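Local coordinates for protein prolyl-tRNA synthetase (Giardia lamblia ATCC 50803, PDB 3IAL) that probably joins L-proline to its cognate tRNA at the expense of ATP, passing through the prolyl-adenylate that is bound in this crystal, at residues D422-K425 / A426-K429; I194-I197 / F198-L202; Y128-F131 / S132-V135; M62-C65 / E66-Y69; Y53-F56 / M57-I61. One frame throughout, in Å; residues are numbered along the deposited sequence. Where two conformers were deposited one is given.

Contact 1. Residues D422-K425 / A426-K429; sequences DAYK and ARLK
Tyr424 and Leu428 meet one turn apart on helix 416-438, an i, i+4 pair of an ordinary alpha-helix, and they form the packed side of this local contact. Leu428 CD1 lies over one face of the Tyr424 ring, 4.2 Å from its centroid and 22° off the normal, which fits a CH-pi contact; the methyl is displaced toward the rim, with Tyr424 CZ as its closest ring atom at 3.9 Å. The ring can stand beside Leu428 because Tyr424 CG is anti to the backbone N (chi1 169°). Its hydroxyl is hydrogen-bonded to the carbonyl of Leu293, and Val292 and Pro363 also pack on the side chain, which helps bury Tyr424; Leu428 is buried too. Round the helix the cover thins. Ala426 is exposed, and Lys425 and Lys429 are partly exposed, Lys425 NZ making a weak hydrogen bond to Asp200 O. Arg427 is partly exposed as well. A bend at chi3 folds its guanidinium back over the preceding turn, where one face lies over Ala423 O and Tyr424 CA, while NE forms a salt bridge with Asp384. The guanidinium plane is 62° from that of the Tyr424 ring, which excludes a parallel stack. Arg427 NH2 instead comes near the ring plane at its edge, 4.1 Å from Tyr424 CD1, and Arg427 NH1 lies 3.7 Å from Ala423 CB.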
loop_
_atom_site.group_PDB
_atom_site.type_symbol
_atom_site.label_atom_id
_atom_site.label_comp_id
_atom_site.label_asym_id
_atom_site.label_seq_id
_atom_site.Cartn_x
_atom_site.Cartn_y
_atom_site.Cartn_z
ATOM N N ASP B 422 9.039 -16.898 -18.511
ATOM C CA ASP B 422 7.833 -16.936 -19.338
ATOM C C ASP B 422 7.383 -18.353 -19.673
ATOM O O ASP B 422 6.180 -18.642 -19.671
ATOM C CB ASP B 422 8.045 -16.162 -20.649
ATOM C CG ASP B 422 8.169 -14.667 -20.436
ATOM O OD1 ASP B 422 7.750 -14.174 -19.367
ATOM O OD2 ASP B 422 8.692 -13.985 -21.339
ATOM N N ALA B 423 8.338 -19.230 -19.974
ATOM C CA ALA B 423 8.012 -20.629 -20.265
ATOM C C ALA B 423 7.509 -21.319 -18.998
ATOM O O ALA B 423 6.596 -22.151 -19.046
ATOM C CB ALA B 423 9.214 -21.357 -20.854
ATOM N N TYR B 424 8.101 -20.944 -17.868
ATOM C CA TYR B 424 7.680 -21.415 -16.539
ATOM C C TYR B 424 6.222 -21.045 -16.233
ATOM O O TYR B 424 5.426 -21.906 -15.857
ATOM C CB TYR B 424 8.649 -20.837 -15.504
ATOM C CG TYR B 424 8.300 -20.961 -14.040
ATOM C CD1 TYR B 424 8.389 -22.179 -13.371
ATOM C CD2 TYR B 424 7.976 -19.834 -13.298
ATOM C CE1 TYR B 424 8.117 -22.265 -12.006
ATOM C CE2 TYR B 424 7.707 -19.908 -11.955
ATOM C CZ TYR B 424 7.771 -21.119 -11.307
ATOM O OH TYR B 424 7.491 -21.165 -9.954
ATOM N N LYS B 425 5.885 -19.771 -16.421
ATOM C CA LYS B 425 4.508 -19.289 -16.311
ATOM C C LYS B 425 3.551 -20.082 -17.178
ATOM O O LYS B 425 2.488 -20.493 -16.718
ATOM C CB LYS B 425 4.418 -17.824 -16.745
ATOM C CG LYS B 425 4.713 -16.813 -15.656
ATOM C CD LYS B 425 4.628 -15.393 -16.189
ATOM C CE LYS B 425 3.193 -14.968 -16.513
ATOM N NZ LYS B 425 3.137 -13.514 -16.816
ATOM N N ALA B 426 3.928 -20.273 -18.444
ATOM C CA ALA B 426 3.079 -20.966 -19.411
ATOM C C ALA B 426 2.852 -22.437 -19.038
ATOM O O ALA B 426 1.752 -22.952 -19.253
ATOM C CB ALA B 426 3.649 -20.836 -20.835
ATOM N N ARG B 427 3.862 -23.102 -18.468
ATOM C CA ARG B 427 3.668 -24.468 -17.946
ATOM C C ARG B 427 2.746 -24.483 -16.713
ATOM O O ARG B 427 1.876 -25.350 -16.602
ATOM C CB ARG B 427 4.997 -25.152 -17.605
ATOM C CG ARG B 427 5.870 -25.462 -18.817
ATOM C CD ARG B 427 7.100 -26.284 -18.449
ATOM N NE ARG B 427 7.932 -25.666 -17.414
ATOM C CZ ARG B 427 8.939 -24.818 -17.628
ATOM N NH1 ARG B 427 9.278 -24.439 -18.858
ATOM N NH2 ARG B 427 9.618 -24.338 -16.594
ATOM N N LEU B 428 2.932 -23.538 -15.789
ATOM C CA LEU B 428 2.046 -23.440 -14.619
ATOM C C LEU B 428 0.589 -23.222 -15.060
ATOM O O LEU B 428 -0.332 -23.866 -14.548
ATOM C CB LEU B 428 2.474 -22.300 -13.688
ATOM C CG LEU B 428 3.814 -22.387 -12.942
ATOM C CD1 LEU B 428 3.947 -21.177 -12.008
ATOM C CD2 LEU B 428 3.986 -23.681 -12.157
ATOM N N LYS B 429 0.407 -22.317 -16.020
ATOM C CA LYS B 429 -0.909 -21.948 -16.552
ATOM C C LYS B 429 -1.622 -23.138 -17.181
ATOM O O LYS B 429 -2.783 -23.413 -16.869
ATOM C CB LYS B 429 -0.735 -20.844 -17.603
ATOM C CG LYS B 429 -1.954 -20.006 -17.893
ATOM C CD LYS B 429 -1.567 -18.858 -18.830
ATOM C CE LYS B 429 -2.771 -18.071 -19.301
ATOM N NZ LYS B 429 -3.647 -18.866 -20.210
#

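Contact 2. Residues I194-I197 / F198-L202; sequences IDTI and FSDEL
Ile194 and Phe198 lie side by side and point the same way, with the CG2 methyl of Ile194 set over the centre of the Phe198 ring. The methyl is 3.5 Å from the centroid and only 8° off the normal, close to the ideal for a CH-pi contact. It is chi1 of Ile194 (-63°) that turns this branch to the ring, by placing CG2 anti to the backbone N. Ile197 comes from another direction: its CG2 lies in the ring plane at the edge, 3.9 Å from Phe198 CD1, and the same methyl reaches Leu202 CD1 at 4.0 Å. These residues end helix 180-201 of the class II synthetase core, where the last turn widens to pi type. The evidence is in the bonds. Phe198 N still reaches Ile194 O four residues back, but Asp195 O accepts from both Ser199 N and Asp200 N, the latter in the carbonyl plane, and Leu202 N bonds to Ile197 O five residues back. Val277 and Phe204 also pack against Phe198. The hydroxyl of Ser199 is held as well, its OG hydrogen-bonded to Phe204 O.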
loop_
_atom_site.group_PDB
_atom_site.type_symbol
_atom_site.label_atom_id
_atom_site.label_comp_id
_atom_site.label_asym_id
_atom_site.label_seq_id
_atom_site.Cartn_x
_atom_site.Cartn_y
_atom_site.Cartn_z
ATOM N N ILE B 194 -9.643 -8.859 -13.213
ATOM C CA ILE B 194 -9.575 -10.189 -12.626
ATOM C C ILE B 194 -8.824 -11.178 -13.536
ATOM O O ILE B 194 -7.962 -11.918 -13.057
ATOM C CB ILE B 194 -10.992 -10.735 -12.276
ATOM C CG1 ILE B 194 -11.663 -9.865 -11.206
ATOM C CG2 ILE B 194 -10.931 -12.190 -11.795
ATOM C CD1 ILE B 194 -10.773 -9.492 -10.049
ATOM N N ASP B 195 -9.136 -11.187 -14.832
ATOM C CA ASP B 195 -8.456 -12.107 -15.762
ATOM C C ASP B 195 -6.961 -11.817 -15.863
ATOM O O ASP B 195 -6.156 -12.731 -15.883
ATOM C CB ASP B 195 -9.083 -12.052 -17.156
ATOM C CG ASP B 195 -8.931 -13.354 -17.908
ATOM O OD1 ASP B 195 -9.530 -14.355 -17.471
ATOM O OD2 ASP B 195 -8.228 -13.379 -18.931
ATOM N N THR B 196 -6.596 -10.539 -15.910
ATOM C CA THR B 196 -5.191 -10.146 -15.864
ATOM C C THR B 196 -4.486 -10.640 -14.601
ATOM O O THR B 196 -3.374 -11.169 -14.669
ATOM C CB THR B 196 -5.029 -8.610 -15.919
ATOM O OG1 THR B 196 -5.618 -8.117 -17.127
ATOM C CG2 THR B 196 -3.556 -8.227 -15.870
ATOM N N ILE B 197 -5.113 -10.449 -13.447
ATOM C CA ILE B 197 -4.478 -10.837 -12.183
ATOM C C ILE B 197 -4.418 -12.347 -12.057
ATOM O O ILE B 197 -3.348 -12.920 -11.847
ATOM C CB ILE B 197 -5.227 -10.285 -10.952
ATOM C CG1 ILE B 197 -5.214 -8.760 -10.939
ATOM C CG2 ILE B 197 -4.600 -10.808 -9.663
ATOM C CD1 ILE B 197 -6.283 -8.154 -10.011
ATOM N N PHE B 198 -5.577 -12.986 -12.184
ATOM C CA PHE B 198 -5.722 -14.417 -11.895
ATOM C C PHE B 198 -4.995 -15.279 -12.935
ATOM O O PHE B 198 -4.249 -16.195 -12.580
ATOM C CB PHE B 198 -7.198 -14.823 -11.905
ATOM C CG PHE B 198 -8.015 -14.332 -10.719
ATOM C CD1 PHE B 198 -7.650 -13.218 -9.970
ATOM C CD2 PHE B 198 -9.203 -14.988 -10.395
ATOM C CE1 PHE B 198 -8.449 -12.778 -8.902
ATOM C CE2 PHE B 198 -9.995 -14.565 -9.328
ATOM C CZ PHE B 198 -9.619 -13.454 -8.583
ATOM N N SER B 199 -5.238 -14.994 -14.216
ATOM C CA SER B 199 -4.787 -15.860 -15.317
ATOM C C SER B 199 -3.472 -15.421 -15.974
ATOM O O SER B 199 -2.525 -16.200 -16.024
ATOM C CB SER B 199 -5.890 -15.993 -16.372
ATOM O OG SER B 199 -7.000 -16.702 -15.837
ATOM N N ASP B 200 -3.403 -14.189 -16.470
ATOM C CA ASP B 200 -2.186 -13.723 -17.146
ATOM C C ASP B 200 -0.988 -13.712 -16.196
ATOM O O ASP B 200 0.126 -14.057 -16.598
ATOM C CB ASP B 200 -2.358 -12.319 -17.739
ATOM C CG ASP B 200 -3.429 -12.246 -18.821
ATOM O OD1 ASP B 200 -3.985 -13.284 -19.237
ATOM O OD2 ASP B 200 -3.714 -11.123 -19.268
ATOM N N GLU B 201 -1.217 -13.319 -14.943
ATOM C CA GLU B 201 -0.126 -13.152 -13.980
ATOM C C GLU B 201 0.020 -14.308 -12.977
ATOM O O GLU B 201 1.126 -14.821 -12.797
ATOM C CB GLU B 201 -0.254 -11.804 -13.267
ATOM C CG GLU B 201 -0.088 -10.602 -14.222
ATOM C CD GLU B 201 1.327 -10.468 -14.789
ATOM O OE1 GLU B 201 2.301 -10.538 -14.017
ATOM O OE2 GLU B 201 1.463 -10.274 -16.010
ATOM N N LEU B 202 -1.074 -14.740 -12.352
ATOM C CA LEU B 202 -0.999 -15.828 -11.363
ATOM C C LEU B 202 -1.260 -17.205 -11.944
ATOM O O LEU B 202 -1.252 -18.188 -11.212
ATOM C CB LEU B 202 -1.935 -15.570 -10.178
ATOM C CG LEU B 202 -1.606 -14.303 -9.396
ATOM C CD1 LEU B 202 -2.675 -14.080 -8.329
ATOM C CD2 LEU B 202 -0.194 -14.366 -8.793
#

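Contact 3. Residues Y128-F131 / S132-V135; sequences YSMF and SKWV
Met130 and Trp134 supply the main apolar contact, one turn apart. Met130 CB sits over the six-membered ring of Trp134, 4.0 Å from its centroid and 14° off the normal, a CH-pi geometry. Bends at chi2 and chi3 curl the methionine so that its CE comes 4.0 Å from Trp134 NE1. The aromatic contact is of another kind: the Phe131 and Trp134 rings meet rim to rim with planes 42° apart, neither over the face of the other, and Phe131 CD1 is 3.8 Å from Trp134 CE3. Both pairs belong to the C-terminal turns of helix 124-134 in the class II core, a short helix lying against strands 143-152 and 167-177; Val135 is the first residue to leave helical angles. Backbone hydrogen bonding reflects that ending. Met130 O accepts twice, from Trp134 N in its carbonyl plane and from Lys133 N well above it, while Val135 N closes on Phe131 O at 2.8 Å. Among the polar side chains, Lys133 bends at chi4 to bring NZ back to Ser129 O in a weak bond of 3.2 Å. Trp134 NE1 is hydrogen-bonded to Asp39 of the second subunit, whose Arg51 makes a cation-pi contact with the indole.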
loop_
_atom_site.group_PDB
_atom_site.type_symbol
_atom_site.label_atom_id
_atom_site.label_comp_id
_atom_site.label_asym_id
_atom_site.label_seq_id
_atom_site.Cartn_x
_atom_site.Cartn_y
_atom_site.Cartn_z
ATOM N N TYR B 128 -20.811 5.445 0.167
ATOM C CA TYR B 128 -21.981 6.019 -0.502
ATOM C C TYR B 128 -22.548 7.231 0.263
ATOM O O TYR B 128 -23.108 8.130 -0.351
ATOM C CB TYR B 128 -23.041 4.948 -0.792
ATOM C CG TYR B 128 -22.483 3.728 -1.521
ATOM C CD1 TYR B 128 -21.316 3.815 -2.294
ATOM C CD2 TYR B 128 -23.120 2.488 -1.439
ATOM C CE1 TYR B 128 -20.797 2.698 -2.946
ATOM C CE2 TYR B 128 -22.610 1.373 -2.090
ATOM C CZ TYR B 128 -21.447 1.484 -2.841
ATOM O OH TYR B 128 -20.920 0.393 -3.487
ATOM N N SER B 129 -22.347 7.282 1.581
ATOM C CA SER B 129 -22.628 8.498 2.346
ATOM C C SER B 129 -21.774 9.657 1.828
ATOM O O SER B 129 -22.243 10.791 1.780
ATOM C CB SER B 129 -22.370 8.292 3.844
ATOM O OG SER B 129 -23.218 7.283 4.375
ATOM N N MET B 130 -20.526 9.379 1.442
ATOM C CA MET B 130 -19.679 10.414 0.832
ATOM C C MET B 130 -20.011 10.672 -0.640
ATOM O O MET B 130 -19.957 11.812 -1.078
ATOM C CB MET B 130 -18.193 10.104 1.016
ATOM C CG MET B 130 -17.768 10.029 2.490
ATOM S SD MET B 130 -18.117 11.516 3.479
ATOM C CE MET B 130 -17.102 12.716 2.595
ATOM N N PHE B 131 -20.354 9.638 -1.406
ATOM C CA PHE B 131 -20.827 9.845 -2.801
ATOM C C PHE B 131 -21.993 10.836 -2.862
ATOM O O PHE B 131 -22.113 11.621 -3.811
ATOM C CB PHE B 131 -21.257 8.521 -3.443
ATOM C CG PHE B 131 -20.112 7.654 -3.933
ATOM C CD1 PHE B 131 -18.787 7.890 -3.548
ATOM C CD2 PHE B 131 -20.378 6.565 -4.765
ATOM C CE1 PHE B 131 -17.749 7.071 -4.008
ATOM C CE2 PHE B 131 -19.342 5.744 -5.225
ATOM C CZ PHE B 131 -18.024 6.005 -4.850
ATOM N N SER B 132 -22.851 10.786 -1.848
ATOM C CA SER B 132 -23.991 11.705 -1.724
ATOM C C SER B 132 -23.561 13.168 -1.749
ATOM O O SER B 132 -24.279 14.023 -2.255
ATOM C CB SER B 132 -24.749 11.430 -0.418
ATOM O OG SER B 132 -26.009 12.081 -0.413
ATOM N N LYS B 133 -22.393 13.447 -1.181
ATOM C CA LYS B 133 -21.823 14.791 -1.173
ATOM C C LYS B 133 -21.036 15.098 -2.453
ATOM O O LYS B 133 -21.117 16.205 -2.982
ATOM C CB LYS B 133 -20.925 14.968 0.055
ATOM C CG LYS B 133 -21.635 14.676 1.382
ATOM C CD LYS B 133 -20.694 14.846 2.568
ATOM C CE LYS B 133 -21.388 14.516 3.884
ATOM N NZ LYS B 133 -21.817 13.092 3.903
ATOM N N TRP B 134 -20.294 14.119 -2.958
ATOM C CA TRP B 134 -19.450 14.327 -4.145
ATOM C C TRP B 134 -20.221 14.364 -5.472
ATOM O O TRP B 134 -19.735 14.916 -6.460
ATOM C CB TRP B 134 -18.369 13.251 -4.225
ATOM C CG TRP B 134 -17.463 13.183 -3.023
ATOM C CD1 TRP B 134 -17.224 14.173 -2.112
ATOM C CD2 TRP B 134 -16.652 12.071 -2.627
ATOM N NE1 TRP B 134 -16.324 13.742 -1.170
ATOM C CE2 TRP B 134 -15.955 12.456 -1.462
ATOM C CE3 TRP B 134 -16.439 10.787 -3.149
ATOM C CZ2 TRP B 134 -15.066 11.607 -0.812
ATOM C CZ3 TRP B 134 -15.559 9.943 -2.497
ATOM C CH2 TRP B 134 -14.886 10.353 -1.340
ATOM N N VAL B 135 -21.407 13.764 -5.495
ATOM C CA VAL B 135 -22.196 13.644 -6.713
ATOM C C VAL B 135 -23.393 14.583 -6.639
ATOM O O VAL B 135 -24.320 14.345 -5.877
ATOM C CB VAL B 135 -22.701 12.206 -6.912
ATOM C CG1 VAL B 135 -23.569 12.108 -8.156
ATOM C CG2 VAL B 135 -21.524 11.232 -6.974
#

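Contact 4. Residues M62-C65 / E66-Y69; sequences MRLC and EEEY
The Tyr69 ring carries Cys65 SG over one face, 3.8 Å from the ring centroid and 30° off the normal. That displacement brings the sulfur nearest to Tyr69 CE2, at 3.4 Å, and not to the ring centre. Cys65 chi1 of -169° sets SG anti to the backbone N and so carries it toward the following turn, where the ring stands. The guanidinium of Arg63 and the carboxylate of Glu66 are turned 64° apart, and within the chain they do not pair: Arg63 NE and Glu66 OE1 are 5.4 Å apart. Each instead makes a salt bridge with its counterpart in the second subunit, Arg63 NH2 with Glu66 OE1 and the reverse, while Glu66 OE2 is hydrogen-bonded to Thr148. Leu64 and Glu68 lie side by side, pointing the same way, with Leu64 CD1 3.9 Å from Glu68 CG; Glu68 OE2 turns to a salt bridge with Lys71. Beneath the side chains run regular i to i+4 bonds, Tyr69 N to Cys65 O being 2.8 Å. The sulfur-aromatic pair is thus an i, i+4 contact along helix 52-71, which the arginine-glutamate pairs join to its partner in the dimer.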
loop_
_atom_site.group_PDB
_atom_site.type_symbol
_atom_site.label_atom_id
_atom_site.label_comp_id
_atom_site.label_asym_id
_atom_site.label_seq_id
_atom_site.Cartn_x
_atom_site.Cartn_y
_atom_site.Cartn_z
ATOM N N MET B 62 -1.998 -6.909 -4.822
ATOM C CA MET B 62 -2.804 -5.686 -4.653
ATOM C C MET B 62 -2.216 -4.491 -5.405
ATOM O O MET B 62 -2.963 -3.682 -5.951
ATOM C CB MET B 62 -3.020 -5.353 -3.170
ATOM C CG MET B 62 -3.799 -6.437 -2.418
ATOM S SD MET B 62 -5.464 -6.667 -3.078
ATOM C CE MET B 62 -5.843 -8.293 -2.425
ATOM N N ARG B 63 -0.891 -4.387 -5.455
ATOM C CA ARG B 63 -0.248 -3.359 -6.279
ATOM C C ARG B 63 -0.633 -3.521 -7.750
ATOM O O ARG B 63 -0.878 -2.532 -8.432
ATOM C CB ARG B 63 1.284 -3.405 -6.154
ATOM C CG ARG B 63 1.848 -2.804 -4.874
ATOM C CD ARG B 63 3.039 -1.884 -5.179
ATOM N NE ARG B 63 3.699 -1.387 -3.967
ATOM C CZ ARG B 63 4.834 -1.866 -3.454
ATOM N NH1 ARG B 63 5.479 -2.882 -4.029
ATOM N NH2 ARG B 63 5.334 -1.322 -2.347
ATOM N N LEU B 64 -0.648 -4.764 -8.240
ATOM C CA LEU B 64 -1.064 -5.024 -9.621
ATOM C C LEU B 64 -2.512 -4.596 -9.845
ATOM O O LEU B 64 -2.827 -3.956 -10.844
ATOM C CB LEU B 64 -0.895 -6.497 -10.004
ATOM C CG LEU B 64 -1.375 -6.849 -11.421
ATOM C CD1 LEU B 64 -0.559 -6.115 -12.516
ATOM C CD2 LEU B 64 -1.356 -8.357 -11.646
ATOM N N CYS B 65 -3.389 -4.955 -8.915
ATOM C CA CYS B 65 -4.784 -4.522 -8.977
ATOM C C CYS B 65 -4.889 -3.000 -9.046
ATOM O O CYS B 65 -5.612 -2.445 -9.880
ATOM C CB CYS B 65 -5.569 -5.041 -7.770
ATOM S SG CYS B 65 -7.341 -4.792 -7.967
ATOM N N GLU B 66 -4.156 -2.333 -8.170
ATOM C CA GLU B 66 -4.159 -0.881 -8.109
ATOM C C GLU B 66 -3.725 -0.290 -9.445
ATOM O O GLU B 66 -4.402 0.584 -10.001
ATOM C CB GLU B 66 -3.250 -0.397 -6.974
ATOM C CG GLU B 66 -3.816 -0.688 -5.580
ATOM C CD GLU B 66 -2.764 -0.664 -4.469
ATOM O OE1 GLU B 66 -1.585 -0.396 -4.756
ATOM O OE2 GLU B 66 -3.125 -0.921 -3.301
ATOM N N GLU B 67 -2.607 -0.795 -9.960
ATOM C CA GLU B 67 -2.052 -0.376 -11.253
ATOM C C GLU B 67 -3.030 -0.564 -12.418
ATOM O O GLU B 67 -3.151 0.316 -13.277
ATOM C CB GLU B 67 -0.778 -1.172 -11.551
ATOM C CG GLU B 67 0.428 -0.790 -10.715
ATOM C CD GLU B 67 1.589 -1.783 -10.868
ATOM O OE1 GLU B 67 1.482 -2.726 -11.694
ATOM O OE2 GLU B 67 2.612 -1.614 -10.158
ATOM N N GLU B 68 -3.707 -1.712 -12.454
ATOM C CA GLU B 68 -4.662 -2.035 -13.531
ATOM C C GLU B 68 -5.948 -1.206 -13.414
ATOM O O GLU B 68 -6.520 -0.783 -14.420
ATOM C CB GLU B 68 -5.016 -3.519 -13.512
ATOM C CG GLU B 68 -3.866 -4.448 -13.878
ATOM C CD GLU B 68 -3.308 -4.162 -15.264
ATOM O OE1 GLU B 68 -4.096 -4.171 -16.235
ATOM O OE2 GLU B 68 -2.089 -3.905 -15.367
ATOM N N TYR B 69 -6.397 -0.978 -12.183
ATOM C CA TYR B 69 -7.528 -0.094 -11.938
ATOM C C TYR B 69 -7.208 1.329 -12.399
ATOM O O TYR B 69 -8.033 1.954 -13.048
ATOM C CB TYR B 69 -7.947 -0.118 -10.461
ATOM C CG TYR B 69 -8.874 -1.272 -10.048
ATOM C CD1 TYR B 69 -9.587 -2.026 -10.984
ATOM C CD2 TYR B 69 -9.054 -1.579 -8.708
ATOM C CE1 TYR B 69 -10.426 -3.061 -10.586
ATOM C CE2 TYR B 69 -9.883 -2.607 -8.310
ATOM C CZ TYR B 69 -10.569 -3.344 -9.250
ATOM O OH TYR B 69 -11.400 -4.363 -8.837
#

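Contact 5. Residues Y53-F56 / M57-I61; sequences YGFF and MENAI
The backbone of Tyr53 to Ile61 is helical throughout, though Gly54 O accepts weak bonds from Met57 N and Glu58 N, whereas Asn59 N reaches Phe55 O at 2.9 Å, nearly straight at 168°. Along one flank the Met57 chain, extended beyond CG, runs outward and back toward the Tyr53 ring. Its terminal CE ends 3.5 Å from both Tyr53 CD2 and Tyr53 CE2; the approach is oblique to the ring. Tyr53 OH is hydrogen-bonded to the carbonyl of Lys360, and Leu278 and Leu282 of helix 276-285 pack against Met57. This is an early part of helix 52-71, which makes i, i+4 side-chain pairs on several of its flanks. Phe55, on which Leu78 of the second subunit packs, forms one of them with Asn59: their ring and amide planes are only 19° apart, yet the side chains cross obliquely, and Phe55 CE2 meets Asn59 CB at 3.9 Å. The remaining pair is slacker, Phe56 CE2 standing 4.4 Å from Ala60 CB. Glu58 sends its carboxylate away from the preceding turn, where OE2 is hydrogen-bonded to His169 ND1.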
loop_
_atom_site.group_PDB
_atom_site.type_symbol
_atom_site.label_atom_id
_atom_site.label_comp_id
_atom_site.label_asym_id
_atom_site.label_seq_id
_atom_site.Cartn_x
_atom_site.Cartn_y
_atom_site.Cartn_z
ATOM N N TYR B 53 7.914 -12.836 3.850
ATOM C CA TYR B 53 7.887 -13.609 2.618
ATOM C C TYR B 53 6.457 -13.691 2.071
ATOM O O TYR B 53 6.235 -13.542 0.876
ATOM C CB TYR B 53 8.480 -15.009 2.849
ATOM C CG TYR B 53 8.967 -15.655 1.583
ATOM C CD1 TYR B 53 10.138 -15.216 0.968
ATOM C CD2 TYR B 53 8.257 -16.691 0.986
ATOM C CE1 TYR B 53 10.593 -15.798 -0.203
ATOM C CE2 TYR B 53 8.706 -17.283 -0.196
ATOM C CZ TYR B 53 9.870 -16.820 -0.783
ATOM O OH TYR B 53 10.321 -17.382 -1.934
ATOM N N GLY B 54 5.494 -13.919 2.957
ATOM C CA GLY B 54 4.084 -13.894 2.590
ATOM C C GLY B 54 3.549 -12.514 2.224
ATOM O O GLY B 54 2.837 -12.368 1.226
ATOM N N PHE B 55 3.876 -11.486 3.013
ATOM C CA PHE B 55 3.327 -10.156 2.714
ATOM C C PHE B 55 3.786 -9.609 1.361
ATOM O O PHE B 55 3.039 -8.888 0.709
ATOM C CB PHE B 55 3.628 -9.109 3.788
ATOM C CG PHE B 55 2.836 -7.844 3.596
ATOM C CD1 PHE B 55 1.464 -7.846 3.797
ATOM C CD2 PHE B 55 3.439 -6.682 3.132
ATOM C CE1 PHE B 55 0.707 -6.693 3.584
ATOM C CE2 PHE B 55 2.686 -5.518 2.927
ATOM C CZ PHE B 55 1.324 -5.528 3.159
ATOM N N PHE B 56 5.005 -9.941 0.941
ATOM C CA PHE B 56 5.482 -9.512 -0.371
ATOM C C PHE B 56 4.538 -9.966 -1.498
ATOM O O PHE B 56 4.311 -9.229 -2.455
ATOM C CB PHE B 56 6.901 -10.017 -0.661
ATOM C CG PHE B 56 7.370 -9.662 -2.032
ATOM C CD1 PHE B 56 8.142 -8.535 -2.238
ATOM C CD2 PHE B 56 6.960 -10.402 -3.134
ATOM C CE1 PHE B 56 8.536 -8.171 -3.506
ATOM C CE2 PHE B 56 7.351 -10.042 -4.411
ATOM C CZ PHE B 56 8.141 -8.921 -4.595
ATOM N N MET B 57 4.008 -11.181 -1.375
ATOM C CA MET B 57 3.104 -11.753 -2.379
ATOM C C MET B 57 1.767 -11.012 -2.414
ATOM O O MET B 57 1.256 -10.686 -3.482
ATOM C CB MET B 57 2.847 -13.225 -2.076
ATOM C CG MET B 57 4.119 -14.099 -1.968
ATOM S SD MET B 57 3.773 -15.741 -1.312
ATOM C CE MET B 57 5.457 -16.371 -1.048
ATOM N N GLU B 58 1.216 -10.752 -1.232
ATOM C CA GLU B 58 -0.066 -10.059 -1.080
ATOM C C GLU B 58 0.033 -8.646 -1.615
ATOM O O GLU B 58 -0.844 -8.181 -2.351
ATOM C CB GLU B 58 -0.471 -10.009 0.401
ATOM C CG GLU B 58 -1.753 -9.226 0.684
ATOM C CD GLU B 58 -3.005 -9.892 0.143
ATOM O OE1 GLU B 58 -2.943 -11.071 -0.290
ATOM O OE2 GLU B 58 -4.063 -9.228 0.171
ATOM N N ASN B 59 1.103 -7.965 -1.230
ATOM C CA ASN B 59 1.339 -6.602 -1.666
ATOM C C ASN B 59 1.505 -6.533 -3.181
ATOM O O ASN B 59 1.004 -5.610 -3.819
ATOM C CB ASN B 59 2.574 -6.039 -0.984
ATOM C CG ASN B 59 2.692 -4.540 -1.140
ATOM O OD1 ASN B 59 3.701 -4.039 -1.628
ATOM N ND2 ASN B 59 1.654 -3.816 -0.732
ATOM N N ALA B 60 2.180 -7.529 -3.755
ATOM C CA ALA B 60 2.377 -7.582 -5.203
ATOM C C ALA B 60 1.052 -7.762 -5.931
ATOM O O ALA B 60 0.817 -7.130 -6.961
ATOM C CB ALA B 60 3.345 -8.696 -5.573
ATOM N N ILE B 61 0.188 -8.621 -5.404
ATOM C CA ILE B 61 -1.119 -8.847 -6.009
ATOM C C ILE B 61 -1.946 -7.555 -5.987
ATOM O O ILE B 61 -2.498 -7.141 -7.029
ATOM C CB ILE B 61 -1.881 -9.979 -5.314
ATOM C CG1 ILE B 61 -1.241 -11.332 -5.666
ATOM C CG2 ILE B 61 -3.365 -9.962 -5.724
ATOM C CD1 ILE B 61 -1.726 -12.487 -4.818
#

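Overall arrangement
Along the chain the order is contact 5, contact 4, contact 3, contact 2, contact 1. Contacts 5 and 4 adjoin on helix 52-71, their centres 13 Å apart. Contact 2, on helix 180-201, packs against both: Glu201 CG lies 3.6 Å from Leu64 CD2, and Leu202 CD1 is 4.0 Å from Ile61 CD1. Contact 1, on helix 416-438, touches contact 2 through Lys425 and Lys429, linking this later helix to the class II core. Contact 3 stands apart on helix 124-134, about 44 Å from contact 1 between centres and on the opposite side of the chain's centre. Contacts 3, 4 and 5 all touch the second subunit, so three of the five lie at the dimer interface.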